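Local coordinates for ribosomal protein S2-related protein (PDB 2JH3), which binds a 4Fe-4S iron-sulfur cluster and, with its chelatase-like fold, may act as a sirohydrochlorin ferrochelatase, at residues I376-A381 and C425-L430. Sequence-based numbering, arbitrary orientation.
Sequences IEESYA and CLRTRL. With SF4 (iron/sulfur cluster), chain E.
E378 OE1 is gripped by two groups, a water and the guanidinium of R427. The water donates to E378 OE1 at 2.8 Å. The same water accepts from R427 NE, also at 2.8 Å, and lies in the guanidinium plane at its edge. The direct link is looser. R427 NH1 stands 3.5 Å from E378 OE1 in a salt bridge. Its hydrogen bond is weak and bent, with an N-H...O angle of 141°. The carboxylate comes in obliquely, its plane turned 61° from that of the guanidinium. Each hydrogen bond to the water is shorter than the direct N-to-O distance. The two side chains cross at about a right angle. E378 is extended beyond CG, which carries its carboxylate from helix 375-383 to the arginine.

Both charged ends have further partners. E378 OE2 makes a salt bridge to R60, and R427 NH2 makes one to E52. The buried arginine therefore has two carboxylate partners, E378 at NH1 and E52 at NH2, which would offset its charge.

R427 also borders the iron-sulfur cluster. Its CB lies 3.8 Å from S2 of the cluster, and its NH2 is 4.1 Å from S4. Two residues earlier, C425 SG binds FE3 of the cluster at 2.3 Å. The first torsion of C425 swings SG away from the backbone N, towards FE3. The SG also accepts a hydrogen bond from R427 N at 3.6 Å. This bond is nearly straight, at 162°. Such N-H...S bonds to cysteine ligands are common in iron-sulfur proteins. C422, C450 and C454 complete the ligand set. The contact joins the stabilising domain to the second coordination shell of a four-cysteine [4Fe-4S] site.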
loop_
_atom_site.group_PDB
_atom_site.type_symbol
_atom_site.label_atom_id
_atom_site.label_comp_id
_atom_site.label_asym_id
_atom_site.label_seq_id
_atom_site.Cartn_x
_atom_site.Cartn_y
_atom_site.Cartn_z
ATOM N N ILE A 376 -9.646 -19.947 3.842
ATOM C CA ILE A 376 -9.624 -21.182 4.642
ATOM C C ILE A 376 -9.560 -22.478 3.780
ATOM O O ILE A 376 -8.700 -23.325 3.973
ATOM C CB ILE A 376 -10.867 -21.231 5.632
ATOM C CG1 ILE A 376 -10.726 -20.234 6.805
ATOM C CG2 ILE A 376 -11.123 -22.656 6.081
ATOM C CD1 ILE A 376 -9.510 -20.054 7.329
ATOM N N GLU A 377 -10.416 -22.528 2.775
ATOM C CA GLU A 377 -10.568 -23.647 1.879
ATOM C C GLU A 377 -9.319 -23.845 0.996
ATOM O O GLU A 377 -8.883 -24.964 0.743
ATOM C CB GLU A 377 -11.783 -23.334 0.991
ATOM C CG GLU A 377 -13.162 -23.284 1.732
ATOM C CD GLU A 377 -13.640 -21.897 2.126
ATOM O OE1 GLU A 377 -12.834 -20.982 2.149
ATOM O OE2 GLU A 377 -14.824 -21.749 2.488
ATOM N N GLU A 378 -8.777 -22.764 0.471
ATOM C CA GLU A 378 -7.546 -22.801 -0.355
ATOM C C GLU A 378 -6.348 -23.177 0.395
ATOM O O GLU A 378 -5.536 -23.975 -0.072
ATOM C CB GLU A 378 -7.319 -21.456 -1.030
ATOM C CG GLU A 378 -8.293 -21.269 -2.082
ATOM C CD GLU A 378 -8.211 -19.907 -2.759
ATOM O OE1 GLU A 378 -7.552 -18.977 -2.227
ATOM O OE2 GLU A 378 -8.877 -19.736 -3.828
ATOM N N SER A 379 -6.191 -22.599 1.589
ATOM C CA SER A 379 -5.088 -22.937 2.449
ATOM C C SER A 379 -5.108 -24.434 2.851
ATOM O O SER A 379 -4.055 -25.127 2.824
ATOM C CB SER A 379 -5.060 -22.017 3.673
ATOM O OG SER A 379 -4.759 -20.641 3.271
ATOM N N TYR A 380 -6.316 -24.932 3.182
ATOM C CA TYR A 380 -6.540 -26.330 3.562
ATOM C C TYR A 380 -6.144 -27.232 2.418
ATOM O O TYR A 380 -5.419 -28.225 2.595
ATOM C CB TYR A 380 -7.987 -26.590 3.932
ATOM C CG TYR A 380 -8.214 -28.010 4.367
ATOM C CD1 TYR A 380 -7.899 -28.386 5.630
ATOM C CD2 TYR A 380 -8.742 -28.989 3.475
ATOM C CE1 TYR A 380 -8.065 -29.720 6.059
ATOM C CE2 TYR A 380 -8.931 -30.304 3.886
ATOM C CZ TYR A 380 -8.556 -30.672 5.171
ATOM O OH TYR A 380 -8.733 -31.989 5.640
ATOM N N ALA A 381 -6.650 -26.914 1.251
ATOM C CA ALA A 381 -6.368 -27.688 0.044
ATOM C C ALA A 381 -4.877 -27.702 -0.331
ATOM O O ALA A 381 -4.340 -28.721 -0.733
ATOM C CB ALA A 381 -7.147 -27.116 -1.048
ATOM N N CYS A 425 -0.352 -7.763 -1.523
ATOM C CA CYS A 425 -1.182 -8.891 -1.191
ATOM C C CYS A 425 -0.503 -9.832 -0.200
ATOM O O CYS A 425 0.712 -10.050 -0.290
ATOM C CB CYS A 425 -1.476 -9.677 -2.480
ATOM S SG CYS A 425 -2.903 -10.788 -2.349
ATOM N N LEU A 426 -1.253 -10.436 0.700
ATOM C CA LEU A 426 -0.726 -11.560 1.537
ATOM C C LEU A 426 -0.383 -12.866 0.803
ATOM O O LEU A 426 0.402 -13.733 1.264
ATOM C CB LEU A 426 -1.752 -11.879 2.601
ATOM C CG LEU A 426 -1.768 -11.216 4.021
ATOM C CD1 LEU A 426 -0.861 -10.124 4.238
ATOM C CD2 LEU A 426 -3.189 -10.991 4.641
ATOM N N ARG A 427 -1.062 -13.079 -0.299
ATOM C CA ARG A 427 -1.006 -14.357 -0.988
ATOM C C ARG A 427 0.277 -14.527 -1.782
ATOM O O ARG A 427 1.007 -13.538 -2.056
ATOM C CB ARG A 427 -2.222 -14.487 -1.912
ATOM C CG ARG A 427 -3.507 -14.649 -1.184
ATOM C CD ARG A 427 -4.617 -14.873 -2.193
ATOM N NE ARG A 427 -5.881 -15.472 -1.680
ATOM C CZ ARG A 427 -7.089 -14.930 -1.657
ATOM N NH1 ARG A 427 -8.130 -15.673 -1.327
ATOM N NH2 ARG A 427 -7.300 -13.697 -2.098
ATOM N N THR A 428 0.560 -15.797 -2.095
ATOM C CA THR A 428 1.714 -16.264 -2.892
ATOM C C THR A 428 1.169 -16.861 -4.212
ATOM O O THR A 428 0.386 -17.802 -4.193
ATOM C CB THR A 428 2.502 -17.390 -2.123
ATOM O OG1 THR A 428 3.093 -16.842 -0.924
ATOM C CG2 THR A 428 3.666 -17.927 -2.961
ATOM N N ARG A 429 1.583 -16.255 -5.327
ATOM C CA ARG A 429 1.090 -16.601 -6.701
ATOM C C ARG A 429 1.603 -17.910 -7.208
ATOM O O ARG A 429 2.562 -17.997 -7.954
ATOM C CB ARG A 429 1.316 -15.427 -7.667
ATOM C CG ARG A 429 2.718 -14.909 -7.786
ATOM C CD ARG A 429 2.689 -13.585 -8.549
ATOM N NE ARG A 429 4.006 -12.963 -8.794
ATOM C CZ ARG A 429 4.630 -12.189 -7.913
ATOM N NH1 ARG A 429 5.775 -11.620 -8.243
ATOM N NH2 ARG A 429 4.110 -11.940 -6.702
ATOM N N LEU A 430 0.903 -18.966 -6.837
ATOM C CA LEU A 430 1.214 -20.321 -7.259
ATOM C C LEU A 430 1.193 -20.473 -8.789
ATOM O O LEU A 430 1.946 -21.262 -9.384
ATOM C CB LEU A 430 0.174 -21.241 -6.688
ATOM C CG LEU A 430 0.457 -22.036 -5.414
ATOM C CD1 LEU A 430 1.516 -21.493 -4.468
ATOM C CD2 LEU A 430 -0.851 -22.462 -4.780
HETATM FE FE1 SF4 E . -3.274 -13.262 -6.378
HETATM FE FE2 SF4 E . -4.390 -10.843 -6.899
HETATM FE FE3 SF4 E . -3.149 -11.313 -4.543
HETATM FE FE4 SF4 E . -1.676 -11.093 -6.835
HETATM S S1 SF4 E . -2.940 -9.403 -5.858
HETATM S S2 SF4 E . -1.402 -12.715 -5.220
HETATM S S3 SF4 E . -3.094 -12.105 -8.370
HETATM S S4 SF4 E . -5.114 -12.290 -5.229
HETATM O O HOH W 1 -5.858 -17.894 -0.302
#